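Local coordinates for protein superoxide dismutase [Mn/Fe] (Aeropyrum pernix, PDB 3AK2) that catalyses the dismutation of superoxide to molecular oxygen and hydrogen peroxide at a redox-active metal site that accepts manganese or iron, at residues 46-49 with 50-54; 113-116 with 117-121; 176-179 with 180-183. All blocks are in the same frame, centred on the assembly; numbering follows the deposited sequence.

Interaction 1: residues 46-49 with 50-54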
ATOM      1  N   ALA A  46      19.948  -4.162   3.699  1.00  9.84           N
ATOM      2  CA  ALA A  46      19.048  -5.280   3.422  1.00 10.06           C
ATOM      3  C   ALA A  46      19.790  -6.445   2.777  1.00 10.51           C
ATOM      4  O   ALA A  46      19.592  -7.601   3.151  1.00 10.82           O
ATOM      5  CB  ALA A  46      17.895  -4.838   2.553  1.00  9.84           C
ATOM      6  N   LEU A  47      20.661  -6.144   1.818  1.00 10.92           N
ATOM      7  CA  LEU A  47      21.427  -7.197   1.159  1.00 11.56           C
ATOM      8  C   LEU A  47      22.421  -7.867   2.105  1.00 11.71           C
ATOM      9  O   LEU A  47      22.694  -9.060   1.976  1.00 11.68           O
ATOM     10  CB  LEU A  47      22.116  -6.678  -0.108  1.00 12.04           C
ATOM     11  CG  LEU A  47      21.175  -6.358  -1.281  1.00 13.41           C
ATOM     12  CD1 LEU A  47      21.968  -5.847  -2.465  1.00 15.91           C
ATOM     13  CD2 LEU A  47      20.326  -7.559  -1.692  1.00 15.92           C
ATOM     14  N   GLU A  48      22.947  -7.108   3.062  1.00 11.99           N
ATOM     15  CA  GLU A  48      23.833  -7.673   4.077  1.00 12.56           C
ATOM     16  C   GLU A  48      23.101  -8.698   4.946  1.00 12.12           C
ATOM     17  O   GLU A  48      23.658  -9.750   5.282  1.00 12.12           O
ATOM     18  CB  GLU A  48      24.424  -6.570   4.946  1.00 13.35           C
ATOM     19  CG  GLU A  48      25.438  -7.066   5.959  1.00 16.50           C
ATOM     20  CD  GLU A  48      26.119  -5.941   6.705  1.00 20.17           C
ATOM     21  OE1 GLU A  48      25.473  -4.896   6.939  1.00 22.69           O
ATOM     22  OE2 GLU A  48      27.305  -6.109   7.061  1.00 22.77           O
ATOM     23  N   LYS A  49      21.856  -8.394   5.305  1.00 11.49           N
ATOM     24  CA  LYS A  49      21.024  -9.335   6.051  1.00 11.56           C
ATOM     25  C   LYS A  49      20.755 -10.613   5.265  1.00 11.58           C
ATOM     26  O   LYS A  49      20.825 -11.716   5.817  1.00 11.39           O
ATOM     27  CB  LYS A  49      19.718  -8.678   6.485  1.00 11.34           C
ATOM     28  CG  LYS A  49      19.922  -7.624   7.555  1.00 12.95           C
ATOM     29  CD  LYS A  49      18.679  -6.795   7.796  1.00 15.43           C
ATOM     30  CE  LYS A  49      19.023  -5.572   8.631  1.00 16.93           C
ATOM     31  NZ  LYS A  49      17.845  -4.690   8.834  1.00 17.96           N
ATOM     32  N   ILE A  50      20.453 -10.472   3.977  1.00 11.49           N
ATOM     33  CA  ILE A  50      20.245 -11.632   3.121  1.00 12.21           C
ATOM     34  C   ILE A  50      21.522 -12.475   3.063  1.00 12.37           C
ATOM     35  O   ILE A  50      21.467 -13.700   3.205  1.00 11.43           O
ATOM     36  CB  ILE A  50      19.739 -11.223   1.716  1.00 12.42           C
ATOM     37  CG1 ILE A  50      18.345 -10.597   1.837  1.00 13.85           C
ATOM     38  CG2 ILE A  50      19.702 -12.431   0.775  1.00 13.71           C
ATOM     39  CD1 ILE A  50      17.832  -9.902   0.593  1.00 16.59           C
ATOM     40  N   GLU A  51      22.666 -11.816   2.900  1.00 12.53           N
ATOM     41  CA  GLU A  51      23.961 -12.500   2.881  1.00 13.84           C
ATOM     42  C   GLU A  51      24.222 -13.293   4.168  1.00 13.78           C
ATOM     43  O   GLU A  51      24.569 -14.478   4.116  1.00 14.19           O
ATOM     44  CB  GLU A  51      25.088 -11.496   2.624  1.00 14.34           C
ATOM     45  CG  GLU A  51      26.473 -12.114   2.537  1.00 17.07           C
ATOM     46  CD  GLU A  51      27.554 -11.099   2.218  1.00 19.84           C
ATOM     47  OE1 GLU A  51      28.483 -11.454   1.468  1.00 22.44           O
ATOM     48  OE2 GLU A  51      27.481  -9.949   2.709  1.00 22.60           O
ATOM     49  N   LYS A  52      24.050 -12.645   5.316  1.00 13.82           N
ATOM     50  CA  LYS A  52      24.255 -13.306   6.606  1.00 14.12           C
ATOM     51  C   LYS A  52      23.296 -14.483   6.810  1.00 14.29           C
ATOM     52  O   LYS A  52      23.679 -15.518   7.368  1.00 14.41           O
ATOM     53  CB  LYS A  52      24.126 -12.298   7.746  1.00 14.28           C
ATOM     54  CG  LYS A  52      25.297 -11.336   7.869  1.00 15.76           C
ATOM     55  CD  LYS A  52      25.050 -10.333   8.979  1.00 18.61           C
ATOM     56  CE  LYS A  52      26.145  -9.285   9.031  1.00 19.97           C
ATOM     57  NZ  LYS A  52      25.802  -8.190   9.982  1.00 21.56           N
ATOM     58  N   HIS A  53      22.055 -14.323   6.358  1.00 14.54           N
ATOM     59  CA  HIS A  53      21.079 -15.409   6.371  1.00 15.44           C
ATOM     60  C   HIS A  53      21.565 -16.602   5.548  1.00 15.72           C
ATOM     61  O   HIS A  53      21.537 -17.742   6.019  1.00 15.75           O
ATOM     62  CB  HIS A  53      19.722 -14.929   5.846  1.00 15.78           C
ATOM     63  CG  HIS A  53      18.825 -16.037   5.383  1.00 17.40           C
ATOM     64  ND1 HIS A  53      18.047 -16.776   6.248  1.00 20.07           N
ATOM     65  CD2 HIS A  53      18.589 -16.535   4.145  1.00 19.26           C
ATOM     66  CE1 HIS A  53      17.368 -17.680   5.563  1.00 20.09           C
ATOM     67  NE2 HIS A  53      17.680 -17.556   4.285  1.00 20.45           N
ATOM     68  N   LEU A  54      22.013 -16.330   4.324  1.00 16.09           N
ATOM     69  CA  LEU A  54      22.467 -17.375   3.411  1.00 16.92           C
ATOM     70  C   LEU A  54      23.722 -18.079   3.923  1.00 17.25           C
ATOM     71  O   LEU A  54      23.946 -19.250   3.618  1.00 17.61           O
ATOM     72  CB  LEU A  54      22.702 -16.804   2.006  1.00 17.00           C
ATOM     73  CG  LEU A  54      21.474 -16.383   1.189  1.00 17.36           C
ATOM     74  CD1 LEU A  54      21.883 -15.489   0.026  1.00 17.82           C
ATOM     75  CD2 LEU A  54      20.675 -17.587   0.694  1.00 18.51           C
TER
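The last two turns of helix 25-54, a long helix of the alpha-hairpin domain, carry this contact, with Glu48 and Lys52 paired on one side and Leu47 and Ile50 on another. Glu48 and Lys52 stand four residues apart, and their side chains run alongside each other in the same direction. Glu48 CG is anti to its backbone N (chi1 -176°) while Lys52 CG takes the other common helical setting, anti to the carbonyl carbon (chi1 -73°), which carries the lysine chain back over the preceding turn. Lys52 CG passes 3.4 Å from Glu48 O, and Lys52 CE comes to 3.9 Å from Glu48 CG, aliphatic part against aliphatic part. The charged ends make only a long salt bridge, Glu48 OE2 to Lys52 NZ at 3.9 Å. An alanine in place of Glu48 has neither the CG methylene nor the carboxylate, and the Lys52 ammonium would probably be left without its mate in this turn and freer to swing.

The backbone beneath is regular: Lys52 N donates to Glu48 O at 2.9 Å, and Ile50 N to Ala46 O at 3.1 Å. On the apolar side Leu47 CD2 meets Ile50 CD1 at 4.1 Å, the two branched chains crossing at a slant. Leucine and isoleucine suit this side because Leu47 also packs on Phe69 and Ile50 on Val65, both of helix 62-82, and Ile50 reaches Leu117 of the second subunit as well. Glu51 turns its carboxylate to Ser3, where OE1 is hydrogen-bonded.

A charged pair at i and i+4 on one side, with aliphatic residues facing a partner helix on another, is typical of an amphipathic helix, here one arm of the superoxide dismutase alpha-hairpin.

Interaction 2: residues 113-116 with 117-121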
ATOM      1  N   LYS A 113      -0.221  19.185 -24.302  1.00 15.99           N
ATOM      2  CA  LYS A 113      -1.125  18.169 -23.760  1.00 15.78           C
ATOM      3  C   LYS A 113      -0.379  17.200 -22.836  1.00 15.30           C
ATOM      4  O   LYS A 113      -0.870  16.870 -21.752  1.00 15.04           O
ATOM      5  CB  LYS A 113      -1.849  17.414 -24.877  1.00 15.95           C
ATOM      6  CG  LYS A 113      -2.983  18.199 -25.537  1.00 16.92           C
ATOM      7  CD  LYS A 113      -3.709  17.357 -26.585  1.00 18.70           C
ATOM      8  CE  LYS A 113      -4.813  18.149 -27.285  1.00 20.37           C
ATOM      9  NZ  LYS A 113      -5.879  18.578 -26.338  1.00 21.84           N
ATOM     10  N   PHE A 114       0.809  16.767 -23.262  1.00 14.67           N
ATOM     11  CA  PHE A 114       1.672  15.922 -22.429  1.00 14.50           C
ATOM     12  C   PHE A 114       2.045  16.619 -21.121  1.00 14.46           C
ATOM     13  O   PHE A 114       1.944  16.028 -20.043  1.00 13.91           O
ATOM     14  CB  PHE A 114       2.947  15.523 -23.182  1.00 14.52           C
ATOM     15  CG  PHE A 114       4.103  15.181 -22.274  1.00 14.49           C
ATOM     16  CD1 PHE A 114       4.195  13.923 -21.684  1.00 14.75           C
ATOM     17  CD2 PHE A 114       5.082  16.129 -21.985  1.00 14.64           C
ATOM     18  CE1 PHE A 114       5.247  13.614 -20.829  1.00 15.29           C
ATOM     19  CE2 PHE A 114       6.133  15.829 -21.128  1.00 14.40           C
ATOM     20  CZ  PHE A 114       6.218  14.567 -20.553  1.00 14.88           C
ATOM     21  N   LYS A 115       2.492  17.869 -21.223  1.00 14.20           N
ATOM     22  CA  LYS A 115       2.949  18.624 -20.064  1.00 14.00           C
ATOM     23  C   LYS A 115       1.829  18.774 -19.037  1.00 13.88           C
ATOM     24  O   LYS A 115       2.047  18.591 -17.837  1.00 14.02           O
ATOM     25  CB  LYS A 115       3.473  19.997 -20.495  1.00 14.35           C
ATOM     26  CG  LYS A 115       3.975  20.848 -19.348  1.00 15.30           C
ATOM     27  CD  LYS A 115       4.575  22.152 -19.839  1.00 17.37           C
ATOM     28  CE  LYS A 115       4.950  23.043 -18.675  1.00 18.87           C
ATOM     29  NZ  LYS A 115       5.545  24.327 -19.134  1.00 20.84           N
ATOM     30  N   ALA A 116       0.628  19.089 -19.513  1.00 13.62           N
ATOM     31  CA  ALA A 116      -0.522  19.235 -18.632  1.00 13.46           C
ATOM     32  C   ALA A 116      -0.839  17.926 -17.905  1.00 13.17           C
ATOM     33  O   ALA A 116      -1.142  17.934 -16.714  1.00 13.10           O
ATOM     34  CB  ALA A 116      -1.735  19.726 -19.416  1.00 13.68           C
ATOM     35  N   LEU A 117      -0.759  16.806 -18.618  1.00 12.75           N
ATOM     36  CA  LEU A 117      -1.075  15.510 -18.020  1.00 12.36           C
ATOM     37  C   LEU A 117      -0.005  15.077 -17.024  1.00 12.46           C
ATOM     38  O   LEU A 117      -0.321  14.636 -15.918  1.00 12.27           O
ATOM     39  CB  LEU A 117      -1.274  14.441 -19.099  1.00 12.59           C
ATOM     40  CG  LEU A 117      -1.636  13.030 -18.614  1.00 12.11           C
ATOM     41  CD1 LEU A 117      -2.909  13.036 -17.777  1.00 13.35           C
ATOM     42  CD2 LEU A 117      -1.778  12.072 -19.781  1.00 12.94           C
ATOM     43  N   PHE A 118       1.255  15.211 -17.424  1.00 11.95           N
ATOM     44  CA  PHE A 118       2.371  14.884 -16.545  1.00 12.06           C
ATOM     45  C   PHE A 118       2.335  15.751 -15.288  1.00 12.04           C
ATOM     46  O   PHE A 118       2.527  15.247 -14.180  1.00 12.05           O
ATOM     47  CB  PHE A 118       3.705  15.030 -17.284  1.00 11.94           C
ATOM     48  CG  PHE A 118       4.890  14.514 -16.509  1.00 11.80           C
ATOM     49  CD1 PHE A 118       5.347  13.213 -16.695  1.00 13.39           C
ATOM     50  CD2 PHE A 118       5.552  15.332 -15.599  1.00 12.70           C
ATOM     51  CE1 PHE A 118       6.446  12.737 -15.979  1.00 13.53           C
ATOM     52  CE2 PHE A 118       6.644  14.863 -14.884  1.00 13.55           C
ATOM     53  CZ  PHE A 118       7.092  13.566 -15.075  1.00 13.32           C
ATOM     54  N   SER A 119       2.077  17.047 -15.455  1.00 12.31           N
ATOM     55  CA  SER A 119       1.978  17.952 -14.313  1.00 12.47           C
ATOM     56  C   SER A 119       0.848  17.557 -13.374  1.00 12.54           C
ATOM     57  O   SER A 119       1.017  17.596 -12.157  1.00 12.36           O
ATOM     58  CB  SER A 119       1.797  19.399 -14.766  1.00 12.85           C
ATOM     59  OG  SER A 119       2.972  19.861 -15.406  1.00 13.65           O
ATOM     60  N   ALA A 120      -0.294  17.166 -13.936  1.00 12.48           N
ATOM     61  CA  ALA A 120      -1.430  16.726 -13.128  1.00 12.36           C
ATOM     62  C   ALA A 120      -1.093  15.443 -12.374  1.00 12.33           C
ATOM     63  O   ALA A 120      -1.408  15.311 -11.189  1.00 12.54           O
ATOM     64  CB  ALA A 120      -2.667  16.530 -13.992  1.00 12.60           C
ATOM     65  N   ALA A 121      -0.445  14.504 -13.058  1.00 11.93           N
ATOM     66  CA  ALA A 121       0.001  13.270 -12.406  1.00 11.80           C
ATOM     67  C   ALA A 121       0.924  13.572 -11.222  1.00 11.96           C
ATOM     68  O   ALA A 121       0.749  13.018 -10.137  1.00 11.90           O
ATOM     69  CB  ALA A 121       0.680  12.352 -13.401  1.00 11.96           C
TER
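Phe118 packs its side chain against the ring of Phe114, one turn earlier on helix 111-123. Phe118 CB, where the side chain starts, lies 3.4 Å from Phe114 O and also sits over one face of the Phe114 ring, 4.0 Å above its plane and offset toward the rim. With CG anti to the backbone N (chi1 -171°), the ring continues in the same direction as that of Phe114. Phe118 CD1 is 4.2 Å from both CE1 and CZ of Phe114. The two rings are inclined to each other, planes at 38° and centroids 5.7 Å apart, and Phe118 goes on to meet Trp187. Both phenylalanines are buried, and a flat apolar ring can lie on its neighbour and on Leu133 of strand 129-136 without a polar group to satisfy.

On another side of the helix Ser119 folds back on its own backbone. Its OG donates to Lys115 O at 2.9 Å from above the carbonyl plane, while Ser119 N reaches the same oxygen from the opposite face at 2.8 Å. One carbonyl thus serves two donors, and a small hydroxyl is satisfied in a buried place; OG also bonds Trp187 NE1. Leu117 faces Leu54 of the second subunit.

A serine OG bonded to the i-4 carbonyl is common in helices; this one packs its aromatic side on the antiparallel sheet of the alpha/beta C-terminal domain.

Interaction 3: residues 176-179 with 180-183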
ATOM      1  N   LYS A 176       7.157  25.357   0.346  1.00 13.66           N
ATOM      2  CA  LYS A 176       6.274  25.000   1.462  1.00 14.05           C
ATOM      3  C   LYS A 176       5.245  23.972   0.976  1.00 13.96           C
ATOM      4  O   LYS A 176       5.611  23.012   0.294  1.00 14.19           O
ATOM      5  CB  LYS A 176       5.630  26.253   2.095  1.00 14.51           C
ATOM      6  CG  LYS A 176       6.604  27.420   2.343  1.00 16.23           C
ATOM      7  CD  LYS A 176       7.672  27.074   3.372  1.00 18.71           C
ATOM      8  CE  LYS A 176       8.821  28.076   3.363  1.00 19.24           C
ATOM      9  NZ  LYS A 176       8.443  29.392   3.952  1.00 20.93           N
ATOM     10  N   ASN A 177       3.972  24.172   1.302  1.00 13.62           N
ATOM     11  CA  ASN A 177       2.903  23.267   0.875  1.00 13.79           C
ATOM     12  C   ASN A 177       2.571  23.347  -0.619  1.00 13.74           C
ATOM     13  O   ASN A 177       1.829  22.510  -1.141  1.00 14.30           O
ATOM     14  CB  ASN A 177       1.637  23.589   1.656  1.00 13.96           C
ATOM     15  CG  ASN A 177       1.191  25.013   1.446  1.00 14.72           C
ATOM     16  OD1 ASN A 177       1.863  25.951   1.878  1.00 15.80           O
ATOM     17  ND2 ASN A 177       0.071  25.189   0.754  1.00 15.78           N
ATOM     18  N   ASP A 178       3.103  24.357  -1.302  1.00 13.75           N
ATOM     19  CA  ASP A 178       2.726  24.626  -2.688  1.00 13.58           C
ATOM     20  C   ASP A 178       3.475  23.735  -3.679  1.00 13.48           C
ATOM     21  O   ASP A 178       4.328  24.194  -4.450  1.00 13.14           O
ATOM     22  CB  ASP A 178       2.908  26.115  -3.014  1.00 14.01           C
ATOM     23  CG  ASP A 178       2.221  26.530  -4.306  1.00 15.12           C
ATOM     24  OD1 ASP A 178       1.656  25.669  -5.020  1.00 15.55           O
ATOM     25  OD2 ASP A 178       2.253  27.740  -4.620  1.00 17.38           O
ATOM     26  N   ARG A 179       3.123  22.453  -3.665  1.00 13.04           N
ATOM     27  CA  ARG A 179       3.689  21.487  -4.597  1.00 12.64           C
ATOM     28  C   ARG A 179       3.421  21.878  -6.052  1.00 12.43           C
ATOM     29  O   ARG A 179       4.259  21.645  -6.927  1.00 12.30           O
ATOM     30  CB  ARG A 179       3.119  20.096  -4.322  1.00 12.53           C
ATOM     31  CG  ARG A 179       3.681  19.020  -5.231  1.00 12.42           C
ATOM     32  CD  ARG A 179       2.834  17.782  -5.164  1.00 13.72           C
ATOM     33  NE  ARG A 179       3.229  16.919  -4.061  1.00 13.53           N
ATOM     34  CZ  ARG A 179       2.603  15.791  -3.737  1.00 13.57           C
ATOM     35  NH1 ARG A 179       1.529  15.405  -4.413  1.00 14.72           N
ATOM     36  NH2 ARG A 179       3.053  15.063  -2.725  1.00 14.42           N
ATOM     37  N   GLY A 180       2.253  22.467  -6.305  1.00 12.73           N
ATOM     38  CA  GLY A 180       1.870  22.879  -7.657  1.00 12.80           C
ATOM     39  C   GLY A 180       2.870  23.833  -8.287  1.00 12.97           C
ATOM     40  O   GLY A 180       3.266  23.663  -9.445  1.00 13.00           O
ATOM     41  N   SER A 181       3.290  24.832  -7.513  1.00 13.14           N
ATOM     42  CA  SER A 181       4.289  25.792  -7.979  1.00 13.72           C
ATOM     43  C   SER A 181       5.637  25.113  -8.221  1.00 13.23           C
ATOM     44  O   SER A 181       6.321  25.420  -9.193  1.00 13.12           O
ATOM     45  CB  SER A 181       4.441  26.943  -6.987  1.00 14.02           C
ATOM     46  OG  SER A 181       5.423  27.862  -7.426  1.00 16.70           O
ATOM     47  N   TYR A 182       6.004  24.177  -7.347  1.00 12.79           N
ATOM     48  CA  TYR A 182       7.224  23.396  -7.541  1.00 12.62           C
ATOM     49  C   TYR A 182       7.221  22.651  -8.872  1.00 12.28           C
ATOM     50  O   TYR A 182       8.191  22.729  -9.628  1.00 12.25           O
ATOM     51  CB  TYR A 182       7.434  22.423  -6.381  1.00 12.60           C
ATOM     52  CG  TYR A 182       8.383  21.277  -6.665  1.00 12.03           C
ATOM     53  CD1 TYR A 182       9.742  21.502  -6.887  1.00 11.89           C
ATOM     54  CD2 TYR A 182       7.920  19.962  -6.682  1.00 11.55           C
ATOM     55  CE1 TYR A 182      10.615  20.445  -7.137  1.00 11.43           C
ATOM     56  CE2 TYR A 182       8.783  18.896  -6.926  1.00 11.13           C
ATOM     57  CZ  TYR A 182      10.130  19.145  -7.146  1.00 10.76           C
ATOM     58  OH  TYR A 182      11.005  18.105  -7.384  1.00 11.06           O
ATOM     59  N   VAL A 183       6.129  21.939  -9.152  1.00 12.16           N
ATOM     60  CA  VAL A 183       6.010  21.149 -10.378  1.00 12.44           C
ATOM     61  C   VAL A 183       6.094  22.042 -11.615  1.00 12.88           C
ATOM     62  O   VAL A 183       6.783  21.711 -12.582  1.00 12.98           O
ATOM     63  CB  VAL A 183       4.703  20.317 -10.387  1.00 12.07           C
ATOM     64  CG1 VAL A 183       4.467  19.657 -11.745  1.00 12.50           C
ATOM     65  CG2 VAL A 183       4.726  19.271  -9.271  1.00 11.53           C
TER
HETATM   66  O   HOH W   1      -0.017  23.290  -4.641  1.00 23.98           O
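Tyr182, in the first turn of helix 179-186, whose N-cap is Asp178, holds its ring with the carbonyl oxygen of Arg179 at the edge, near the ring plane, 4.0 Å from CD2. The Tyr171 ring meets it from elsewhere in the chain, the planes about 25° apart, and the phenol OH bonds to the backbone O of the manganese ligand Asp165. A tyrosine therefore suits this buried place, its ring filling apolar surroundings and its hydroxyl reaching a main-chain acceptor.

The other flat group, the Asp178 carboxylate, accepts from Ser181 N through OD1 at 3.1 Å, the N-H arriving from above the carboxylate plane, 63° out of it. Having CG anti to the backbone N (chi1 -166°) brings the carboxylate over the first turn, where Asp178 OD2 lies 3.3 Å from Ser181 CB. Aspartate is apt here because it is a short acceptor for N-H groups that lack a helical partner, and its charge would be expected to interact well with the positive end of the helix dipole. The backbone bond from Tyr182 N to Asp178 O is weak at 3.3 Å, whereas Val183 N donates to Arg179 O at 2.9 Å.

Arg179 crosses Val183, CG to CG2 at 4.2 Å, and its chain bends partway along, its guanidinium group bonding to the backbone oxygens of Lys123, Val125 and Gly127 and, through NE, to the Tyr171 hydroxyl. A water completes the cap: it donates to Asp178 OD1 and accepts from Gly180 N, each at 2.9 Å.

How the interactions relate
Interactions 2 and 3 are neighbours in the C-terminal domain, their centres 15 Å apart, and they touch where Ser119 OG packs on Val183 CG1 at 4.0 Å, joining helix 111-123 to helix 179-186. Interaction 1 belongs to the alpha-hairpin domain on the opposite side of the chain's centre, its centre about 41 Å from that of interaction 2. The assembly nevertheless brings interaction 1 of one subunit to interaction 2 of another, since Leu54 O of one accepts from Lys113 NZ of the other. The side chain of Tyr182, in interaction 3, is about 8 Å from the manganese, against about 14 Å for that of Phe118 in interaction 2.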